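Local coordinates for protein plantacyanin (Spinacia oleracea, PDB 1F56) that probably carries electrons as a small blue copper protein of the phytocyanin family, using a single copper ion held in a cupredoxin beta barrel, at residues Ile5-Asn10 against Gly82-Ala87; Phe27-Gly32 against Gly59-Lys64; Ala1-Gly6 against Ala21-Val26. One frame throughout, in Å; residues are numbered along the deposited sequence.

Contact 1: residues Ile5-Asn10 against Gly82-Ala87; sequences IGWSFN and GGMKIA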
ATOM      1  N   ILE A   5       2.847   6.749   5.853  1.00 15.46           N
ATOM      2  CA  ILE A   5       3.364   6.535   4.496  1.00 15.14           C
ATOM      3  C   ILE A   5       2.877   7.684   3.604  1.00 14.32           C
ATOM      4  O   ILE A   5       1.711   8.051   3.658  1.00 16.00           O
ATOM      5  CB  ILE A   5       2.870   5.189   3.887  1.00 13.13           C
ATOM      6  CG1 ILE A   5       3.442   4.014   4.679  1.00 23.86           C
ATOM      7  CG2 ILE A   5       3.339   5.063   2.435  1.00 15.01           C
ATOM      8  CD1 ILE A   5       4.968   3.976   4.677  1.00 26.99           C
ATOM      9  N   GLY A   6       3.766   8.274   2.809  1.00 15.20           N
ATOM     10  CA  GLY A   6       3.345   9.358   1.924  1.00 13.86           C
ATOM     11  C   GLY A   6       2.843   8.662   0.673  1.00 15.03           C
ATOM     12  O   GLY A   6       3.633   8.235  -0.174  1.00 18.80           O
ATOM     13  N   TRP A   7       1.529   8.523   0.561  1.00 13.84           N
ATOM     14  CA  TRP A   7       0.931   7.812  -0.570  1.00 14.20           C
ATOM     15  C   TRP A   7       0.745   8.709  -1.784  1.00 13.37           C
ATOM     16  O   TRP A   7      -0.228   9.449  -1.882  1.00 14.05           O
ATOM     17  CB  TRP A   7      -0.412   7.221  -0.126  1.00 10.20           C
ATOM     18  CG  TRP A   7      -0.954   6.141  -1.009  1.00 17.27           C
ATOM     19  CD1 TRP A   7      -2.222   6.072  -1.527  1.00 16.68           C
ATOM     20  CD2 TRP A   7      -0.281   4.944  -1.429  1.00 13.31           C
ATOM     21  NE1 TRP A   7      -2.382   4.909  -2.231  1.00  8.74           N
ATOM     22  CE2 TRP A   7      -1.209   4.194  -2.196  1.00 11.37           C
ATOM     23  CE3 TRP A   7       1.014   4.426  -1.229  1.00 17.85           C
ATOM     24  CZ2 TRP A   7      -0.888   2.953  -2.766  1.00  9.70           C
ATOM     25  CZ3 TRP A   7       1.337   3.181  -1.795  1.00 22.87           C
ATOM     26  CH2 TRP A   7       0.382   2.459  -2.556  1.00 21.19           C
ATOM     27  N   SER A   8       1.697   8.647  -2.703  1.00 17.17           N
ATOM     28  CA  SER A   8       1.646   9.452  -3.913  1.00 22.63           C
ATOM     29  C   SER A   8       2.363   8.707  -5.033  1.00 20.59           C
ATOM     30  O   SER A   8       2.903   7.624  -4.808  1.00 24.04           O
ATOM     31  CB  SER A   8       2.326  10.797  -3.679  1.00 28.56           C
ATOM     32  OG  SER A   8       2.120  11.646  -4.795  1.00 50.58           O
ATOM     33  N   PHE A   9       2.379   9.278  -6.232  1.00 21.23           N
ATOM     34  CA  PHE A   9       3.056   8.620  -7.353  1.00 24.81           C
ATOM     35  C   PHE A   9       4.483   8.294  -6.935  1.00 26.68           C
ATOM     36  O   PHE A   9       5.044   7.274  -7.320  1.00 28.49           O
ATOM     37  CB  PHE A   9       3.008   9.528  -8.587  1.00 34.06           C
ATOM     38  CG  PHE A   9       1.617   9.680  -9.157  1.00 33.51           C
ATOM     39  CD1 PHE A   9       1.104   8.728 -10.029  1.00 28.59           C
ATOM     40  CD2 PHE A   9       0.803  10.740  -8.766  1.00 28.42           C
ATOM     41  CE1 PHE A   9      -0.200   8.827 -10.503  1.00 19.03           C
ATOM     42  CE2 PHE A   9      -0.505  10.851  -9.233  1.00 31.98           C
ATOM     43  CZ  PHE A   9      -1.007   9.893 -10.100  1.00 32.37           C
ATOM     44  N   ASN A  10       5.070   9.163  -6.128  1.00 28.10           N
ATOM     45  CA  ASN A  10       6.405   8.906  -5.625  1.00 29.68           C
ATOM     46  C   ASN A  10       6.188   8.577  -4.146  1.00 26.47           C
ATOM     47  O   ASN A  10       6.162   9.469  -3.294  1.00 26.26           O
ATOM     48  CB  ASN A  10       7.298  10.140  -5.791  1.00 35.90           C
ATOM     49  CG  ASN A  10       8.711   9.908  -5.279  1.00 59.12           C
ATOM     50  OD1 ASN A  10       8.980  10.020  -4.080  1.00 73.53           O
ATOM     51  ND2 ASN A  10       9.619   9.563  -6.186  1.00 74.43           N
ATOM     52  N   GLY A  82       2.314   4.189 -12.783  1.00 24.09           N
ATOM     53  CA  GLY A  82       3.100   5.373 -12.491  1.00 21.43           C
ATOM     54  C   GLY A  82       3.953   5.209 -11.246  1.00 25.70           C
ATOM     55  O   GLY A  82       4.613   6.157 -10.808  1.00 25.87           O
ATOM     56  N   GLY A  83       3.931   4.011 -10.662  1.00 20.09           N
ATOM     57  CA  GLY A  83       4.736   3.757  -9.482  1.00 22.57           C
ATOM     58  C   GLY A  83       4.007   3.648  -8.153  1.00 22.36           C
ATOM     59  O   GLY A  83       4.632   3.427  -7.113  1.00 20.48           O
ATOM     60  N   MET A  84       2.691   3.814  -8.156  1.00 20.78           N
ATOM     61  CA  MET A  84       1.976   3.706  -6.900  1.00 20.51           C
ATOM     62  C   MET A  84       1.749   2.250  -6.488  1.00 18.61           C
ATOM     63  O   MET A  84       0.662   1.694  -6.632  1.00 13.70           O
ATOM     64  CB  MET A  84       0.655   4.468  -6.959  1.00 25.51           C
ATOM     65  CG  MET A  84       0.830   5.970  -6.873  1.00 25.83           C
ATOM     66  SD  MET A  84      -0.704   6.830  -6.479  1.00 22.54           S
ATOM     67  CE  MET A  84      -0.653   6.861  -4.636  1.00 20.30           C
ATOM     68  N   LYS A  85       2.802   1.632  -5.976  1.00 16.81           N
ATOM     69  CA  LYS A  85       2.713   0.249  -5.515  1.00 21.28           C
ATOM     70  C   LYS A  85       3.893   0.007  -4.574  1.00 23.24           C
ATOM     71  O   LYS A  85       4.969   0.578  -4.780  1.00 20.23           O
ATOM     72  CB  LYS A  85       2.808  -0.721  -6.705  1.00 12.87           C
ATOM     73  CG  LYS A  85       4.142  -0.598  -7.431  1.00 22.17           C
ATOM     74  CD  LYS A  85       4.517  -1.849  -8.196  1.00 36.72           C
ATOM     75  CE  LYS A  85       3.750  -2.009  -9.481  1.00 39.87           C
ATOM     76  NZ  LYS A  85       4.254  -3.199 -10.236  1.00 39.24           N
ATOM     77  N   ILE A  86       3.693  -0.804  -3.537  1.00 18.07           N
ATOM     78  CA  ILE A  86       4.788  -1.131  -2.635  1.00 15.47           C
ATOM     79  C   ILE A  86       4.646  -2.531  -2.085  1.00 18.60           C
ATOM     80  O   ILE A  86       3.538  -3.058  -1.939  1.00 14.49           O
ATOM     81  CB  ILE A  86       4.905  -0.184  -1.421  1.00 27.29           C
ATOM     82  CG1 ILE A  86       3.572  -0.093  -0.688  1.00 20.34           C
ATOM     83  CG2 ILE A  86       5.416   1.168  -1.862  1.00 44.31           C
ATOM     84  CD1 ILE A  86       3.661   0.706   0.615  1.00 28.69           C
ATOM     85  N   ALA A  87       5.795  -3.132  -1.800  1.00 12.69           N
ATOM     86  CA  ALA A  87       5.874  -4.462  -1.239  1.00 17.14           C
ATOM     87  C   ALA A  87       6.685  -4.268   0.037  1.00 22.51           C
ATOM     88  O   ALA A  87       7.820  -3.785  -0.003  1.00 24.71           O
ATOM     89  CB  ALA A  87       6.595  -5.396  -2.195  1.00 18.41           C
TER

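Contact 2: residues Phe27-Gly32 against Gly59-Lys64; sequences FKYIKG and GQDRIK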
ATOM      1  N   PHE A  27      -1.519   5.282   5.616  1.00 16.85           N
ATOM      2  CA  PHE A  27      -1.423   5.853   4.279  1.00 14.27           C
ATOM      3  C   PHE A  27      -2.094   7.227   4.278  1.00 17.55           C
ATOM      4  O   PHE A  27      -3.308   7.358   4.529  1.00 15.17           O
ATOM      5  CB  PHE A  27      -2.085   4.928   3.244  1.00 15.49           C
ATOM      6  CG  PHE A  27      -1.364   3.623   3.052  1.00 12.64           C
ATOM      7  CD1 PHE A  27      -1.536   2.576   3.959  1.00 11.89           C
ATOM      8  CD2 PHE A  27      -0.492   3.448   1.982  1.00 16.63           C
ATOM      9  CE1 PHE A  27      -0.849   1.372   3.804  1.00 19.97           C
ATOM     10  CE2 PHE A  27       0.205   2.243   1.812  1.00 10.93           C
ATOM     11  CZ  PHE A  27       0.022   1.203   2.731  1.00 15.68           C
ATOM     12  N   LYS A  28      -1.294   8.249   3.990  1.00 19.72           N
ATOM     13  CA  LYS A  28      -1.779   9.621   3.995  1.00 21.02           C
ATOM     14  C   LYS A  28      -1.778  10.228   2.609  1.00 20.47           C
ATOM     15  O   LYS A  28      -0.771  10.155   1.888  1.00 18.82           O
ATOM     16  CB  LYS A  28      -0.932  10.473   4.945  1.00 26.64           C
ATOM     17  CG  LYS A  28      -0.981   9.980   6.386  1.00 28.92           C
ATOM     18  CD  LYS A  28      -0.572  11.057   7.368  1.00 36.42           C
ATOM     19  CE  LYS A  28      -1.012  10.690   8.773  1.00 40.21           C
ATOM     20  NZ  LYS A  28      -0.692  11.754   9.761  1.00 46.91           N
ATOM     21  N   TYR A  29      -2.926  10.811   2.249  1.00 15.96           N
ATOM     22  CA  TYR A  29      -3.130  11.436   0.947  1.00 15.29           C
ATOM     23  C   TYR A  29      -4.481  12.157   0.965  1.00 18.60           C
ATOM     24  O   TYR A  29      -5.212  12.099   1.964  1.00 14.74           O
ATOM     25  CB  TYR A  29      -3.123  10.368  -0.156  1.00 15.31           C
ATOM     26  CG  TYR A  29      -4.148   9.272   0.073  1.00 15.45           C
ATOM     27  CD1 TYR A  29      -3.868   8.189   0.907  1.00 15.29           C
ATOM     28  CD2 TYR A  29      -5.417   9.340  -0.512  1.00 14.55           C
ATOM     29  CE1 TYR A  29      -4.833   7.195   1.153  1.00  9.71           C
ATOM     30  CE2 TYR A  29      -6.390   8.352  -0.266  1.00 15.05           C
ATOM     31  CZ  TYR A  29      -6.089   7.289   0.565  1.00 21.69           C
ATOM     32  OH  TYR A  29      -7.044   6.330   0.819  1.00 15.78           O
ATOM     33  N   ILE A  30      -4.820  12.839  -0.125  1.00 14.24           N
ATOM     34  CA  ILE A  30      -6.087  13.563  -0.168  1.00 14.86           C
ATOM     35  C   ILE A  30      -7.193  12.615  -0.605  1.00 22.23           C
ATOM     36  O   ILE A  30      -7.139  12.012  -1.689  1.00 18.16           O
ATOM     37  CB  ILE A  30      -6.048  14.764  -1.162  1.00 27.60           C
ATOM     38  CG1 ILE A  30      -5.086  15.842  -0.665  1.00 21.06           C
ATOM     39  CG2 ILE A  30      -7.434  15.390  -1.275  1.00 21.79           C
ATOM     40  CD1 ILE A  30      -4.840  16.964  -1.672  1.00 33.35           C
ATOM     41  N   LYS A  31      -8.195  12.476   0.255  1.00 22.69           N
ATOM     42  CA  LYS A  31      -9.333  11.608  -0.010  1.00 23.42           C
ATOM     43  C   LYS A  31      -9.924  11.881  -1.396  1.00 22.68           C
ATOM     44  O   LYS A  31     -10.233  13.020  -1.724  1.00 18.96           O
ATOM     45  CB  LYS A  31     -10.399  11.841   1.066  1.00 18.48           C
ATOM     46  CG  LYS A  31     -11.636  10.982   0.929  1.00 30.64           C
ATOM     47  CD  LYS A  31     -12.660  11.374   1.983  1.00 36.29           C
ATOM     48  CE  LYS A  31     -13.893  10.509   1.913  1.00 45.22           C
ATOM     49  NZ  LYS A  31     -14.852  10.913   2.972  1.00 66.72           N
ATOM     50  N   GLY A  32     -10.071  10.835  -2.204  1.00 23.89           N
ATOM     51  CA  GLY A  32     -10.641  11.001  -3.525  1.00 21.14           C
ATOM     52  C   GLY A  32      -9.635  10.999  -4.651  1.00 23.13           C
ATOM     53  O   GLY A  32      -9.978  10.695  -5.793  1.00 24.39           O
ATOM     54  N   GLY A  59      -7.840   8.513   3.005  1.00 21.21           N
ATOM     55  CA  GLY A  59      -6.813   9.542   3.010  1.00 19.55           C
ATOM     56  C   GLY A  59      -5.914   9.413   4.237  1.00 19.28           C
ATOM     57  O   GLY A  59      -4.893  10.078   4.336  1.00 18.90           O
ATOM     58  N   GLN A  60      -6.315   8.563   5.178  1.00 17.46           N
ATOM     59  CA  GLN A  60      -5.541   8.289   6.394  1.00 20.28           C
ATOM     60  C   GLN A  60      -5.940   6.892   6.860  1.00 20.14           C
ATOM     61  O   GLN A  60      -6.479   6.708   7.954  1.00 18.58           O
ATOM     62  CB  GLN A  60      -5.834   9.321   7.493  1.00 19.82           C
ATOM     63  CG  GLN A  60      -7.255   9.836   7.505  1.00 39.70           C
ATOM     64  CD  GLN A  60      -7.551  10.668   8.735  1.00 56.79           C
ATOM     65  OE1 GLN A  60      -6.759  11.535   9.119  1.00 49.32           O
ATOM     66  NE2 GLN A  60      -8.699  10.412   9.358  1.00 59.33           N
ATOM     67  N   ASP A  61      -5.658   5.916   6.001  1.00 15.64           N
ATOM     68  CA  ASP A  61      -5.994   4.524   6.229  1.00 12.45           C
ATOM     69  C   ASP A  61      -4.977   3.817   7.121  1.00 17.20           C
ATOM     70  O   ASP A  61      -3.780   3.838   6.840  1.00 13.48           O
ATOM     71  CB  ASP A  61      -6.090   3.807   4.872  1.00 21.46           C
ATOM     72  CG  ASP A  61      -7.000   4.537   3.896  1.00 14.25           C
ATOM     73  OD1 ASP A  61      -8.175   4.762   4.255  1.00 11.71           O
ATOM     74  OD2 ASP A  61      -6.556   4.901   2.785  1.00 18.88           O
ATOM     75  N   ARG A  62      -5.467   3.202   8.197  1.00 13.86           N
ATOM     76  CA  ARG A  62      -4.627   2.473   9.135  1.00 21.71           C
ATOM     77  C   ARG A  62      -4.694   1.000   8.786  1.00 20.11           C
ATOM     78  O   ARG A  62      -5.737   0.377   8.898  1.00 20.42           O
ATOM     79  CB  ARG A  62      -5.115   2.659  10.571  1.00 24.85           C
ATOM     80  CG  ARG A  62      -4.834   4.023  11.149  1.00 33.81           C
ATOM     81  CD  ARG A  62      -5.311   4.110  12.586  1.00 43.50           C
ATOM     82  NE  ARG A  62      -4.467   5.012  13.362  1.00 62.24           N
ATOM     83  CZ  ARG A  62      -3.315   4.659  13.923  1.00 61.10           C
ATOM     84  NH1 ARG A  62      -2.872   3.416  13.801  1.00 64.74           N
ATOM     85  NH2 ARG A  62      -2.598   5.554  14.593  1.00 66.99           N
ATOM     86  N   ILE A  63      -3.570   0.444   8.372  1.00 21.66           N
ATOM     87  CA  ILE A  63      -3.532  -0.955   8.006  1.00 16.65           C
ATOM     88  C   ILE A  63      -2.405  -1.677   8.752  1.00 16.67           C
ATOM     89  O   ILE A  63      -1.252  -1.247   8.731  1.00 13.88           O
ATOM     90  CB  ILE A  63      -3.313  -1.090   6.493  1.00 19.24           C
ATOM     91  CG1 ILE A  63      -4.414  -0.323   5.751  1.00 17.42           C
ATOM     92  CG2 ILE A  63      -3.302  -2.563   6.095  1.00 16.25           C
ATOM     93  CD1 ILE A  63      -4.305  -0.406   4.240  1.00 16.68           C
ATOM     94  N   LYS A  64      -2.754  -2.772   9.421  1.00 15.65           N
ATOM     95  CA  LYS A  64      -1.773  -3.564  10.148  1.00 14.57           C
ATOM     96  C   LYS A  64      -1.095  -4.569   9.217  1.00 11.66           C
ATOM     97  O   LYS A  64      -1.740  -5.175   8.370  1.00 15.95           O
ATOM     98  CB  LYS A  64      -2.458  -4.265  11.321  1.00 26.43           C
ATOM     99  CG  LYS A  64      -3.137  -3.261  12.265  1.00 29.94           C
ATOM    100  CD  LYS A  64      -3.744  -3.920  13.485  1.00 47.57           C
ATOM    101  CE  LYS A  64      -4.378  -2.877  14.395  1.00 60.05           C
ATOM    102  NZ  LYS A  64      -5.093  -3.490  15.553  1.00 70.87           N
TER

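Contact 3: residues Ala1-Gly6 against Ala21-Val26; sequences AVYNIG and AGDVLV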
ATOM      1  N   ALA A   1       4.805  -0.941  16.065  1.00 18.79           N
ATOM      2  CA  ALA A   1       5.074   0.501  15.825  1.00 18.31           C
ATOM      3  C   ALA A   1       4.110   1.057  14.767  1.00 22.52           C
ATOM      4  O   ALA A   1       3.513   0.298  13.996  1.00 26.40           O
ATOM      5  CB  ALA A   1       6.529   0.682  15.374  1.00 17.26           C
ATOM      6  N   VAL A   2       3.956   2.377  14.737  1.00 21.12           N
ATOM      7  CA  VAL A   2       3.069   3.039  13.776  1.00 20.32           C
ATOM      8  C   VAL A   2       3.916   3.950  12.878  1.00 21.61           C
ATOM      9  O   VAL A   2       4.713   4.750  13.379  1.00 21.44           O
ATOM     10  CB  VAL A   2       1.995   3.869  14.514  1.00 23.80           C
ATOM     11  CG1 VAL A   2       1.012   4.495  13.517  1.00 23.07           C
ATOM     12  CG2 VAL A   2       1.247   2.970  15.482  1.00 21.13           C
ATOM     13  N   TYR A   3       3.756   3.801  11.562  1.00 13.95           N
ATOM     14  CA  TYR A   3       4.509   4.574  10.570  1.00 17.78           C
ATOM     15  C   TYR A   3       3.596   5.264   9.534  1.00 15.97           C
ATOM     16  O   TYR A   3       2.676   4.640   8.998  1.00 19.69           O
ATOM     17  CB  TYR A   3       5.492   3.648   9.831  1.00 13.45           C
ATOM     18  CG  TYR A   3       6.507   2.951  10.729  1.00 23.04           C
ATOM     19  CD1 TYR A   3       6.546   1.561  10.835  1.00 16.28           C
ATOM     20  CD2 TYR A   3       7.411   3.686  11.489  1.00 16.23           C
ATOM     21  CE1 TYR A   3       7.460   0.927  11.677  1.00 21.31           C
ATOM     22  CE2 TYR A   3       8.325   3.061  12.332  1.00 16.16           C
ATOM     23  CZ  TYR A   3       8.348   1.692  12.421  1.00 21.82           C
ATOM     24  OH  TYR A   3       9.274   1.100  13.248  1.00 14.51           O
ATOM     25  N   ASN A   4       3.844   6.541   9.252  1.00 17.28           N
ATOM     26  CA  ASN A   4       3.055   7.264   8.248  1.00 17.38           C
ATOM     27  C   ASN A   4       3.675   6.999   6.870  1.00 20.38           C
ATOM     28  O   ASN A   4       4.897   7.019   6.736  1.00 17.72           O
ATOM     29  CB  ASN A   4       3.091   8.784   8.473  1.00 19.45           C
ATOM     30  CG  ASN A   4       2.407   9.223   9.753  1.00 22.22           C
ATOM     31  OD1 ASN A   4       1.416   8.645  10.178  1.00 20.27           O
ATOM     32  ND2 ASN A   4       2.931  10.279  10.363  1.00 30.18           N
ATOM     33  N   ILE A   5       2.847   6.749   5.853  1.00 15.46           N
ATOM     34  CA  ILE A   5       3.364   6.535   4.496  1.00 15.14           C
ATOM     35  C   ILE A   5       2.877   7.684   3.604  1.00 14.32           C
ATOM     36  O   ILE A   5       1.711   8.051   3.658  1.00 16.00           O
ATOM     37  CB  ILE A   5       2.870   5.189   3.887  1.00 13.13           C
ATOM     38  CG1 ILE A   5       3.442   4.014   4.679  1.00 23.86           C
ATOM     39  CG2 ILE A   5       3.339   5.063   2.435  1.00 15.01           C
ATOM     40  CD1 ILE A   5       4.968   3.976   4.677  1.00 26.99           C
ATOM     41  N   GLY A   6       3.766   8.274   2.809  1.00 15.20           N
ATOM     42  CA  GLY A   6       3.345   9.358   1.924  1.00 13.86           C
ATOM     43  C   GLY A   6       2.843   8.662   0.673  1.00 15.03           C
ATOM     44  O   GLY A   6       3.633   8.235  -0.174  1.00 18.80           O
ATOM     45  N   ALA A  21       6.068  -7.568  11.728  1.00 18.25           N
ATOM     46  CA  ALA A  21       4.679  -8.023  11.762  1.00 20.59           C
ATOM     47  C   ALA A  21       3.989  -7.245  12.879  1.00 17.85           C
ATOM     48  O   ALA A  21       4.589  -7.011  13.903  1.00 17.12           O
ATOM     49  CB  ALA A  21       4.637  -9.525  12.055  1.00 21.49           C
ATOM     50  N   GLY A  22       2.744  -6.823  12.685  1.00 18.14           N
ATOM     51  CA  GLY A  22       2.077  -6.081  13.747  1.00 13.43           C
ATOM     52  C   GLY A  22       2.158  -4.563  13.594  1.00 15.14           C
ATOM     53  O   GLY A  22       1.327  -3.849  14.138  1.00 14.86           O
ATOM     54  N   ASP A  23       3.144  -4.061  12.855  1.00 14.39           N
ATOM     55  CA  ASP A  23       3.255  -2.620  12.650  1.00 18.87           C
ATOM     56  C   ASP A  23       2.015  -2.100  11.934  1.00 18.10           C
ATOM     57  O   ASP A  23       1.390  -2.810  11.135  1.00 15.72           O
ATOM     58  CB  ASP A  23       4.473  -2.269  11.782  1.00 16.60           C
ATOM     59  CG  ASP A  23       5.794  -2.437  12.512  1.00 23.59           C
ATOM     60  OD1 ASP A  23       5.809  -2.590  13.756  1.00 18.28           O
ATOM     61  OD2 ASP A  23       6.825  -2.405  11.821  1.00 14.92           O
ATOM     62  N   VAL A  24       1.684  -0.846  12.204  1.00 15.95           N
ATOM     63  CA  VAL A  24       0.544  -0.188  11.579  1.00 15.24           C
ATOM     64  C   VAL A  24       1.073   0.846  10.575  1.00 18.05           C
ATOM     65  O   VAL A  24       1.895   1.693  10.921  1.00 16.88           O
ATOM     66  CB  VAL A  24      -0.327   0.553  12.641  1.00 18.09           C
ATOM     67  CG1 VAL A  24      -1.512   1.257  11.963  1.00 14.30           C
ATOM     68  CG2 VAL A  24      -0.820  -0.438  13.712  1.00 13.83           C
ATOM     69  N   LEU A  25       0.637   0.757   9.326  1.00 13.57           N
ATOM     70  CA  LEU A  25       1.041   1.748   8.321  1.00 12.59           C
ATOM     71  C   LEU A  25      -0.126   2.717   8.174  1.00 15.22           C
ATOM     72  O   LEU A  25      -1.289   2.298   8.121  1.00 15.52           O
ATOM     73  CB  LEU A  25       1.298   1.103   6.960  1.00 12.86           C
ATOM     74  CG  LEU A  25       2.495   0.146   6.842  1.00 30.85           C
ATOM     75  CD1 LEU A  25       2.721  -0.223   5.376  1.00 24.58           C
ATOM     76  CD2 LEU A  25       3.731   0.808   7.424  1.00 21.69           C
ATOM     77  N   VAL A  26       0.166   4.008   8.118  1.00 12.18           N
ATOM     78  CA  VAL A  26      -0.898   4.967   7.938  1.00 14.49           C
ATOM     79  C   VAL A  26      -0.682   5.639   6.590  1.00 18.75           C
ATOM     80  O   VAL A  26       0.241   6.447   6.427  1.00 19.44           O
ATOM     81  CB  VAL A  26      -0.924   6.039   9.054  1.00 12.90           C
ATOM     82  CG1 VAL A  26      -2.161   6.945   8.850  1.00 16.35           C
ATOM     83  CG2 VAL A  26      -0.989   5.374  10.457  1.00 13.27           C
TER
HETATM   84  O   HOH W   1       2.222  -1.929  16.375  1.00 37.82           O

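Contact 1: residues Ile5-Asn10 against Gly82-Ala87
Over one face of the Trp-7 indole rests the methyl CE of Met-84, 3.5 Å from the centroid of the five-membered ring and only 5° off its normal, a CH-pi contact. The same thioether serves a second ring: its sulfur SD lies over a face of the Phe-9 ring, 4.4 Å from the centroid, as a Met-aromatic contact. Carbonyl O of Gly-82 comes to the edge of that phenyl ring. Farther along, Ile-86 CG1 meets Trp-7 CZ3 obliquely at 4.1 Å. A bend at chi3 (90°) turns the Met-84 methyl onto the indole, while CG packs 3.4 Å from Ser-8 O. Glycine suits the place of Gly-83, since a side chain there would press on Phe-9 O and crowd the carbonyl oxygen of Gly-82. Trp-7 NE1 hydrogen-bonds to Asn-35 O, which probably limits rotation of the indole.

Met-84 is a copper ligand together with His-34, Cys-74 and His-79, and Phe-9 also meets both histidine rings. No hydrogen bond crosses between the segments; a soft, uncharged thioether suits this aromatic setting. With its methyl on one ring and its sulfur over another, the methionine probably has little freedom to turn away from the metal.

Contact 2: residues Phe27-Gly32 against Gly59-Lys64
Tyr-29 lays its ring over Gly-59, whose CA sits 3.4 Å from the ring centroid and 13° off the normal, a CH-pi contact near the middle of the face. Glycine fits for two reasons: its backbone turns in a way that would crowd any side chain against the preceding carbonyl, and a CB would run into Tyr-29 O. The tyrosine CG stands between its own N and carbonyl carbon (chi1 56°), which folds the ring back across the glycine and brings the phenol to Asp-61. There the OH donates to Asp-61 OD2 in a very short bond of 2.5 Å, the oxygen reached at the ring edge with ring and carboxylate planes 48° apart. Ser-58 OG holds the other oxygen, OD1, so both ends of this buried carboxylate have a hydroxyl partner.

The backbones pair as antiparallel strands. Phe-27 N donates a hydrogen bond to Asp-61 O at 2.9 Å, and Asp-61 N returns one to Phe-27 O. A third hydrogen bond runs from Tyr-29 N to Gly-59 O at 3.0 Å. Because Gln-60 and Asp-61 both face Phe-27, this is a classic beta bulge. Phe-27 CE1 meets Ile-63 CD1 at 3.9 Å, two apolar groups proper to the interior, whereas the long polar chains of Lys-28 and Gln-60 lie on the other, exposed face.

On the inward face, Phe-27, Tyr-29, Asp-61 and Ile-63 all rest on Val-36 of strand 36-39, and Asp-61 and Ile-63 also touch Tyr-56 of strand 54-56. The rings of Phe-27 and Tyr-29 meet Trp-7 as well. The contact thus joins strand 60-64, outermost in its three-stranded sheet, to the central strand 24-28, and packs this pair on the second sheet of the barrel.

Contact 3: residues Ala1-Gly6 against Ala21-Val26
Val-2 rides alongside two valines of the neighbouring strand: its CG2 lies 4.0 Å from Val-24 CB, and its CG1 fits against Val-26 CG2 at 3.8 Å. With CG1 anti to the backbone N (chi1 -177°), the two methyls part, one to each neighbour. Valine, beta-branched and favoured in extended strands, suits these places, its two methyls packing against the neighbouring valines. Asn-4 follows on the same face, laying OD1 against Val-26 CB.

The opposite face carries longer side chains. Leu-25 pushes CD2 up to both Tyr-3 and Ile-5, 4.1 Å from Tyr-3 CB and 4.2 Å from Ile-5 CG1. Farther out, the Tyr-3 ring turns an edge to Asp-23: OD2 lies in the ring plane, 3.4 Å from CE1, with carboxylate and ring almost perpendicular. The carboxylate also bridges to the chain's amino terminus, Ala-1 N meeting Asp-23 OD1 at 3.0 Å from above the carboxylate plane, and a water joins Ala-1 N to Gly-22 O. OD2 accepts from Arg-20 N. An asparagine in place of Asp-23 would probably leave the amino terminus without its ionic mate and the first residue freer to fray.

Four backbone bonds alternate between the parallel strands, among them Val-24 N to Ala-1 O at 2.8 Å and Ile-5 N to Val-26 O at 2.7 Å.

Strand 2-6 is outermost in its three-stranded sheet, with strand 24-28 between it and strand 60-64. Arg-62 and Lys-64 reach across from 60-64, Arg-62 touching Val-2, Val-24 and Val-26. On the other face Phe-19 meets both the Tyr-3 ring and Leu-25, while Ile-5 rests on Val-11, so the loop between the two strands packs on part of that side.

How the contacts relate
From the N terminus, contact 3 closes first: strand 2-6 is joined in parallel by 24-28 after a connection without regular secondary structure. Contact 2 opens directly afterwards, when 27-32 leaves the same central strand and is met by 59-64, and the two contacts follow in series. Contact 1 spans much more of the chain, from 5-10 to 82-87, and encloses the whole of contact 2; it starts from the same stretch as contact 3, sharing Ile-5 and Gly-6, but closes much later. Probable hydrogen bonds Ile-5 O to Lys-28 N and Ile-63 O to Leu-25 N carry the three-stranded sheet from one contact to the next. Contact 1 then ties this sheet to the copper-bearing end of the second.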